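Local coordinates for protein cytochrome C3 (Desulfovibrio desulfuricans, PDB 1UP9) that binds four heme c groups covalently in a single small chain and probably transfers electrons through them, at residues K7-K12 with F20-H25; K12-T17 with D54-K59. One frame throughout, in Å; residues are numbered along the deposited sequence.

Contact 1 of 2, residues K7-K12 with F20-H25; sequences KPVEVK and FPHAPH. With HEC (heme c), chain B; SO4 (sulfate ion), chain F.
The two-stranded antiparallel hairpin of cytochrome c3, at the end where strand 17-20 runs into a histidine-bearing loop, joins Val9 to Phe20 as a hydrogen-bonded pair. Phe20 N donates to Val9 O (2.8 Å) and Val9 N to Phe20 O (3.0 Å). A water lying 2.7 Å from His22 ND1, whose N-H it accepts, also sits between Phe20 O and Lys7 O; the bond from ND1 should help fix the imidazole's rotation. His22 NE2 binds the heme iron at 2.0 Å, with His34 as the other axial ligand.

With CG anti to the backbone N, chi1 172° carries the Phe20 ring past the valines and over the porphyrin margin, CE2 lying 3.3 Å from heme CHD. The same CE2 sits above the centre of the His22 imidazole. Branched apolar residues suit the hairpin side: Val11 CG2 packs on Phe20 CB at 3.7 Å, and Val9 CG2 lies at the edges of both rings. Further on, His25 ND1 donates to Pro21 O in the ring plane, orienting a ligand of a second heme iron. Such an arrangement is typical of the bis-histidine heme sites of class III cytochromes c.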
loop_
_atom_site.group_PDB
_atom_site.type_symbol
_atom_site.label_atom_id
_atom_site.label_comp_id
_atom_site.label_asym_id
_atom_site.label_seq_id
_atom_site.Cartn_x
_atom_site.Cartn_y
_atom_site.Cartn_z
ATOM N N LYS A 7 1.636 8.255 13.536
ATOM C CA LYS A 7 0.190 8.426 13.386
ATOM C C LYS A 7 -0.236 7.952 11.995
ATOM O O LYS A 7 0.643 7.928 11.095
ATOM C CB LYS A 7 -0.252 9.889 13.571
ATOM C CG LYS A 7 -0.038 10.455 14.968
ATOM C CD LYS A 7 0.169 11.953 14.911
ATOM C CE LYS A 7 1.578 12.326 14.491
ATOM N NZ LYS A 7 2.442 12.745 15.624
ATOM N N PRO A 8 -1.491 7.592 11.750
ATOM C CA PRO A 8 -1.918 7.281 10.393
ATOM C C PRO A 8 -1.605 8.441 9.446
ATOM O O PRO A 8 -1.733 9.596 9.837
ATOM C CB PRO A 8 -3.421 7.049 10.571
ATOM C CG PRO A 8 -3.541 6.561 12.006
ATOM C CD PRO A 8 -2.609 7.499 12.753
ATOM N N VAL A 9 -1.184 8.116 8.237
ATOM C CA VAL A 9 -0.880 9.130 7.215
ATOM C C VAL A 9 -1.788 8.994 6.025
ATOM O O VAL A 9 -2.265 7.878 5.731
ATOM C CB VAL A 9 0.583 9.043 6.745
ATOM C CG1 VAL A 9 1.496 9.345 7.937
ATOM C CG2 VAL A 9 0.971 7.676 6.180
ATOM N N GLU A 10 -2.036 10.078 5.295
ATOM C CA GLU A 10 -2.885 10.000 4.124
ATOM C C GLU A 10 -2.229 9.305 2.928
ATOM O O GLU A 10 -1.082 9.614 2.551
ATOM C CB GLU A 10 -3.230 11.430 3.606
ATOM C CG GLU A 10 -4.185 12.160 4.532
ATOM C CD GLU A 10 -4.911 13.351 3.942
ATOM O OE1 GLU A 10 -4.055 14.278 3.771
ATOM O OE2 GLU A 10 -6.169 13.503 3.741
ATOM N N VAL A 11 -2.947 8.465 2.240
ATOM C CA VAL A 11 -2.562 7.980 0.921
ATOM C C VAL A 11 -3.640 8.517 -0.027
ATOM O O VAL A 11 -4.760 8.015 -0.057
ATOM C CB VAL A 11 -2.498 6.451 0.851
ATOM C CG1 VAL A 11 -1.904 6.035 -0.506
ATOM C CG2 VAL A 11 -1.659 5.838 1.954
ATOM N N LYS A 12 -3.253 9.578 -0.748
ATOM C CA LYS A 12 -4.191 10.270 -1.623
ATOM C C LYS A 12 -4.319 9.642 -2.995
ATOM O O LYS A 12 -3.321 9.635 -3.727
ATOM C CB LYS A 12 -3.812 11.734 -1.815
ATOM C CG LYS A 12 -3.937 12.495 -0.512
ATOM C CD LYS A 12 -3.614 13.964 -0.761
ATOM C CE LYS A 12 -3.738 14.716 0.553
ATOM N NZ LYS A 12 -3.615 16.194 0.315
ATOM N N PHE A 20 -3.184 5.318 6.213
ATOM C CA PHE A 20 -2.294 4.167 6.353
ATOM C C PHE A 20 -1.658 4.191 7.756
ATOM O O PHE A 20 -0.937 5.170 8.089
ATOM C CB PHE A 20 -1.207 4.162 5.255
ATOM C CG PHE A 20 -0.185 3.054 5.546
ATOM C CD1 PHE A 20 -0.464 1.726 5.301
ATOM C CD2 PHE A 20 1.059 3.421 6.086
ATOM C CE1 PHE A 20 0.461 0.755 5.600
ATOM C CE2 PHE A 20 1.998 2.448 6.380
ATOM C CZ PHE A 20 1.696 1.117 6.131
ATOM N N PRO A 21 -1.866 3.176 8.577
ATOM C CA PRO A 21 -1.219 3.111 9.889
ATOM C C PRO A 21 0.072 2.303 9.874
ATOM O O PRO A 21 0.035 1.100 9.503
ATOM C CB PRO A 21 -2.281 2.347 10.730
ATOM C CG PRO A 21 -2.956 1.421 9.774
ATOM C CD PRO A 21 -2.767 2.010 8.392
ATOM N N HIS A 22 1.194 2.896 10.244
ATOM C CA HIS A 22 2.425 2.126 10.280
ATOM C C HIS A 22 2.420 1.123 11.428
ATOM O O HIS A 22 3.101 0.071 11.316
ATOM C CB HIS A 22 3.688 2.998 10.419
ATOM C CG HIS A 22 4.095 3.555 9.090
ATOM N ND1 HIS A 22 3.512 4.665 8.498
ATOM C CD2 HIS A 22 5.031 3.178 8.207
ATOM C CE1 HIS A 22 4.090 4.931 7.328
ATOM N NE2 HIS A 22 5.042 4.023 7.109
ATOM N N ALA A 23 1.744 1.338 12.565
ATOM C CA ALA A 23 1.943 0.512 13.747
ATOM C C ALA A 23 1.640 -0.960 13.502
ATOM O O ALA A 23 2.458 -1.786 13.950
ATOM C CB ALA A 23 1.135 0.988 14.937
ATOM N N PRO A 24 0.554 -1.380 12.867
ATOM C CA PRO A 24 0.313 -2.795 12.592
ATOM C C PRO A 24 1.388 -3.438 11.731
ATOM O O PRO A 24 1.437 -4.681 11.666
ATOM C CB PRO A 24 -1.052 -2.783 11.870
ATOM C CG PRO A 24 -1.715 -1.552 12.414
ATOM C CD PRO A 24 -0.596 -0.529 12.439
ATOM N N HIS A 25 2.171 -2.579 11.060
ATOM C CA HIS A 25 3.174 -3.076 10.118
ATOM C C HIS A 25 4.551 -3.010 10.729
ATOM O O HIS A 25 5.547 -3.099 9.993
ATOM C CB HIS A 25 3.086 -2.243 8.823
ATOM C CG HIS A 25 1.725 -2.315 8.183
ATOM N ND1 HIS A 25 0.760 -1.336 8.410
ATOM C CD2 HIS A 25 1.133 -3.231 7.409
ATOM C CE1 HIS A 25 -0.342 -1.643 7.764
ATOM N NE2 HIS A 25 -0.147 -2.821 7.148
HETATM FE FE HEC B . 6.232 3.918 5.492
HETATM C CHA HEC B . 4.708 6.851 4.586
HETATM C CHB HEC B . 8.862 5.617 6.641
HETATM C CHC HEC B . 7.464 1.012 6.852
HETATM C CHD HEC B . 3.917 2.091 3.720
HETATM N NA HEC B . 6.671 5.863 5.661
HETATM C C1A HEC B . 5.964 6.961 5.157
HETATM C C2A HEC B . 6.742 8.171 5.336
HETATM C C3A HEC B . 7.885 7.816 5.938
HETATM C C4A HEC B . 7.864 6.378 6.109
HETATM C CMA HEC B . 9.040 8.719 6.416
HETATM C CAA HEC B . 6.315 9.565 4.885
HETATM C CBA HEC B . 6.760 9.813 3.424
HETATM C CGA HEC B . 5.894 9.072 2.417
HETATM O O1A HEC B . 6.419 8.104 1.803
HETATM O O2A HEC B . 4.715 9.506 2.296
HETATM N NB HEC B . 7.815 3.445 6.605
HETATM C C1B HEC B . 8.850 4.282 6.939
HETATM C C2B HEC B . 9.893 3.540 7.630
HETATM C C3B HEC B . 9.463 2.259 7.718
HETATM C C4B HEC B . 8.192 2.181 7.038
HETATM C CMB HEC B . 11.174 4.183 8.155
HETATM C CAB HEC B . 10.102 1.050 8.385
HETATM C CBB HEC B . 10.430 1.314 9.879
HETATM N NC HEC B . 5.780 1.985 5.316
HETATM C C1C HEC B . 6.391 0.909 5.977
HETATM C C2C HEC B . 5.774 -0.330 5.583
HETATM C C3C HEC B . 4.842 -0.026 4.704
HETATM C C4C HEC B . 4.806 1.399 4.530
HETATM C CMC HEC B . 6.280 -1.675 6.119
HETATM C CAC HEC B . 3.935 -0.970 3.900
HETATM C CBC HEC B . 3.189 -2.042 4.742
HETATM N ND HEC B . 4.657 4.391 4.357
HETATM C C1D HEC B . 3.837 3.477 3.697
HETATM C C2D HEC B . 2.820 4.217 2.975
HETATM C C3D HEC B . 3.020 5.535 3.204
HETATM C C4D HEC B . 4.169 5.662 4.079
HETATM C CMD HEC B . 1.746 3.557 2.132
HETATM C CAD HEC B . 2.216 6.711 2.634
HETATM C CBD HEC B . 2.921 7.257 1.369
HETATM C CGD HEC B . 2.074 8.166 0.517
HETATM O O1D HEC B . 2.135 7.958 -0.712
HETATM O O2D HEC B . 1.383 9.017 1.040
HETATM S S SO4 F . -0.128 4.421 13.062
HETATM O O1 SO4 F . -0.299 2.909 13.515
HETATM O O2 SO4 F . 0.746 4.997 14.079
HETATM O O3 SO4 F . 0.323 4.598 11.856
HETATM O O4 SO4 F . -1.380 5.063 13.340
HETATM O O HOH W 1 1.244 5.786 9.559
#

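Contact 2 of 2, residues K12-T17 with D54-K59; sequences KGSQKT and DLTAKK. With HEC (heme c), chain E.
A surface contact between two loops, gathered about one propionate of a heme c, brings the turn between strands 9-12 and 17-20 against the loop that follows the heme-binding His52. Ser14 and Leu55 meet directly: Ser14 CB lies 4.0 Å from Leu55 CB, and Leu55 CD1 reaches back to Lys12 O at 3.7 Å. Beside them, Thr56 CG2 touches Ser14 CB at 3.5 Å, so the methyl branch of the threonine adds to the packing.

The small serine lets the loops approach and still supplies a polar group. Ser14 OG, between the backbone N and the carbonyl carbon (chi1 63°), donates to heme O2A at 2.7 Å. Ser14 N donates to the same propionate oxygen. O1A is gripped by Gln15 N at 2.7 Å and by Lys16 N, so four donors fix the carboxylate's orientation. Gly13 suits its place because a beta carbon there would run into O1A. In one of its two conformers the extended Lys16 chain lies along the propionate and pyrrole, CD 3.5 Å from heme C2A.

On the other side, Asp54 OD1 accepts from Thr56 N and from Ala57 N (2.8 Å), two bonds that brace the bend at Leu55 and Thr56. The bond to Thr56 N makes an Asx turn, which the bond to Ala57 N extends to an Asx motif, beside a heme propionate site lined by backbone amides and a serine hydroxyl.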
loop_
_atom_site.group_PDB
_atom_site.type_symbol
_atom_site.label_atom_id
_atom_site.label_comp_id
_atom_site.label_asym_id
_atom_site.label_seq_id
_atom_site.Cartn_x
_atom_site.Cartn_y
_atom_site.Cartn_z
ATOM N N LYS A 12 -3.253 9.578 -0.748
ATOM C CA LYS A 12 -4.191 10.270 -1.623
ATOM C C LYS A 12 -4.319 9.642 -2.995
ATOM O O LYS A 12 -3.321 9.635 -3.727
ATOM C CB LYS A 12 -3.812 11.734 -1.815
ATOM C CG LYS A 12 -3.937 12.495 -0.512
ATOM C CD LYS A 12 -3.614 13.964 -0.761
ATOM C CE LYS A 12 -3.738 14.716 0.553
ATOM N NZ LYS A 12 -3.615 16.194 0.315
ATOM N N GLY A 13 -5.513 9.186 -3.313
ATOM C CA GLY A 13 -5.855 8.850 -4.697
ATOM C C GLY A 13 -6.414 10.094 -5.381
ATOM O O GLY A 13 -6.353 11.175 -4.803
ATOM N N SER A 14 -6.945 9.912 -6.584
ATOM C CA SER A 14 -7.513 11.039 -7.316
ATOM C C SER A 14 -8.798 11.513 -6.657
ATOM O O SER A 14 -9.080 12.704 -6.728
ATOM C CB SER A 14 -7.750 10.621 -8.771
ATOM O OG SER A 14 -8.705 9.570 -8.846
ATOM N N GLN A 15 -9.538 10.579 -6.063
ATOM C CA GLN A 15 -10.845 10.817 -5.474
ATOM C C GLN A 15 -11.119 10.284 -4.075
ATOM O O GLN A 15 -12.159 10.630 -3.493
ATOM C CB GLN A 15 -11.932 10.092 -6.288
ATOM C CG GLN A 15 -12.068 10.684 -7.683
ATOM C CD GLN A 15 -13.329 10.352 -8.437
ATOM O OE1 GLN A 15 -13.460 10.772 -9.591
ATOM N NE2 GLN A 15 -14.243 9.625 -7.817
ATOM N N LYS A 16 -10.252 9.442 -3.580
ATOM C CA LYS A 16 -10.392 8.901 -2.234
ATOM C C LYS A 16 -9.070 9.098 -1.507
ATOM O O LYS A 16 -8.022 9.086 -2.165
ATOM C CB LYS A 16 -10.720 7.410 -2.191
ATOM C CG LYS A 16 -12.066 7.023 -2.762
ATOM C CD LYS A 16 -12.253 5.494 -2.531
ATOM C CE LYS A 16 -13.571 4.985 -3.085
ATOM N NZ LYS A 16 -13.907 3.596 -2.668
ATOM N N THR A 17 -9.158 9.255 -0.201
ATOM C CA THR A 17 -7.929 9.212 0.600
ATOM C C THR A 17 -8.085 8.074 1.603
ATOM O O THR A 17 -9.136 7.943 2.242
ATOM C CB THR A 17 -7.720 10.554 1.315
ATOM O OG1 THR A 17 -7.451 11.564 0.329
ATOM C CG2 THR A 17 -6.566 10.454 2.288
ATOM N N ASP A 54 0.283 8.099 -11.711
ATOM C CA ASP A 54 -1.003 8.055 -12.388
ATOM C C ASP A 54 -2.054 7.679 -11.345
ATOM O O ASP A 54 -2.203 6.536 -10.896
ATOM C CB ASP A 54 -0.966 7.060 -13.546
ATOM C CG ASP A 54 -2.246 7.055 -14.362
ATOM O OD1 ASP A 54 -3.297 7.513 -13.880
ATOM O OD2 ASP A 54 -2.159 6.569 -15.520
ATOM N N LEU A 55 -2.780 8.694 -10.890
ATOM C CA LEU A 55 -3.749 8.548 -9.816
ATOM C C LEU A 55 -5.121 8.164 -10.381
ATOM O O LEU A 55 -6.071 8.051 -9.598
ATOM C CB LEU A 55 -3.844 9.793 -8.904
ATOM C CG LEU A 55 -2.561 10.222 -8.156
ATOM C CD1 LEU A 55 -2.920 11.215 -7.050
ATOM C CD2 LEU A 55 -1.744 9.076 -7.591
ATOM N N THR A 56 -5.266 7.953 -11.700
ATOM C CA THR A 56 -6.613 7.612 -12.158
ATOM C C THR A 56 -6.643 6.273 -12.871
ATOM O O THR A 56 -7.645 5.542 -12.838
ATOM C CB THR A 56 -7.220 8.727 -13.038
ATOM O OG1 THR A 56 -6.369 8.984 -14.162
ATOM C CG2 THR A 56 -7.369 10.017 -12.230
ATOM N N ALA A 57 -5.564 5.872 -13.529
ATOM C CA ALA A 57 -5.629 4.597 -14.248
ATOM C C ALA A 57 -5.668 3.439 -13.266
ATOM O O ALA A 57 -5.137 3.546 -12.165
ATOM C CB ALA A 57 -4.432 4.417 -15.152
ATOM N N LYS A 58 -6.258 2.328 -13.683
ATOM C CA LYS A 58 -6.348 1.157 -12.820
ATOM C C LYS A 58 -5.217 0.168 -13.035
ATOM O O LYS A 58 -5.014 -0.788 -12.269
ATOM C CB LYS A 58 -7.675 0.414 -13.054
ATOM C CG LYS A 58 -8.871 1.179 -12.476
ATOM N N LYS A 59 -4.461 0.338 -14.124
ATOM C CA LYS A 59 -3.429 -0.669 -14.408
ATOM C C LYS A 59 -2.146 0.017 -14.824
ATOM O O LYS A 59 -2.138 1.207 -15.162
ATOM C CB LYS A 59 -3.900 -1.626 -15.495
ATOM C CG LYS A 59 -5.286 -2.203 -15.305
HETATM FE FE HEC E . -9.047 0.755 -2.246
HETATM C CHA HEC E . -8.352 3.950 -3.238
HETATM C CHB HEC E . -11.345 0.553 -4.743
HETATM C CHC HEC E . -9.943 -2.313 -1.078
HETATM C CHD HEC E . -6.469 0.861 -0.023
HETATM N NA HEC E . -9.753 2.005 -3.628
HETATM C C1A HEC E . -9.393 3.315 -3.860
HETATM C C2A HEC E . -10.232 3.922 -4.862
HETATM C C3A HEC E . -11.055 2.971 -5.301
HETATM C C4A HEC E . -10.769 1.783 -4.555
HETATM C CMA HEC E . -12.121 3.039 -6.401
HETATM C CAA HEC E . -10.116 5.406 -5.274
HETATM C CBA HEC E . -9.025 5.589 -6.332
HETATM C CGA HEC E . -8.700 7.064 -6.539
HETATM O O1A HEC E . -9.195 7.877 -5.730
HETATM O O2A HEC E . -7.942 7.345 -7.482
HETATM N NB HEC E . -10.363 -0.617 -2.817
HETATM C C1B HEC E . -11.125 -0.573 -3.951
HETATM C C2B HEC E . -11.706 -1.874 -4.148
HETATM C C3B HEC E . -11.403 -2.659 -3.099
HETATM C C4B HEC E . -10.553 -1.875 -2.232
HETATM C CMB HEC E . -12.580 -2.221 -5.361
HETATM C CAB HEC E . -11.834 -4.091 -2.759
HETATM C CBB HEC E . -11.087 -5.127 -3.626
HETATM N NC HEC E . -8.377 -0.449 -0.841
HETATM C C1C HEC E . -8.950 -1.643 -0.400
HETATM C C2C HEC E . -8.317 -2.109 0.813
HETATM C C3C HEC E . -7.332 -1.245 1.073
HETATM C C4C HEC E . -7.337 -0.213 0.046
HETATM C CMC HEC E . -8.797 -3.345 1.602
HETATM C CAC HEC E . -6.339 -1.174 2.214
HETATM C CBC HEC E . -5.500 -2.471 2.367
HETATM N ND HEC E . -7.623 2.086 -1.822
HETATM C C1D HEC E . -6.608 1.915 -0.906
HETATM C C2D HEC E . -5.706 3.033 -0.988
HETATM C C3D HEC E . -6.228 3.940 -1.841
HETATM C C4D HEC E . -7.462 3.349 -2.358
HETATM C CMD HEC E . -4.403 3.173 -0.217
HETATM C CAD HEC E . -5.679 5.322 -2.226
HETATM C CBD HEC E . -4.519 5.250 -3.254
HETATM C CGD HEC E . -5.010 4.869 -4.615
HETATM O O1D HEC E . -5.249 5.765 -5.458
HETATM O O2D HEC E . -5.212 3.656 -4.856
#

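Overall arrangement
From the N terminus, the chain enters strand 9-12, turns through 13-16 and returns along strand 17-20. Contact 1 closes this short loop, joining the first strand to the start of the histidine loop beyond the second. Contact 2 closes a much longer one, from the hairpin turn to the loop ahead of helix 64-69. The two cross along the chain: 7-12 begins before the first half of contact 2 and 20-25 lies between its halves, so the four segments alternate, with Lys12 shared. Their centres are about 17 Å apart, yet Thr17 CG2 packs near Glu10 OE2, at 3.4 Å. One hairpin thus spans two hemes: its open end lies by the iron site of one, its turn by a propionate of another.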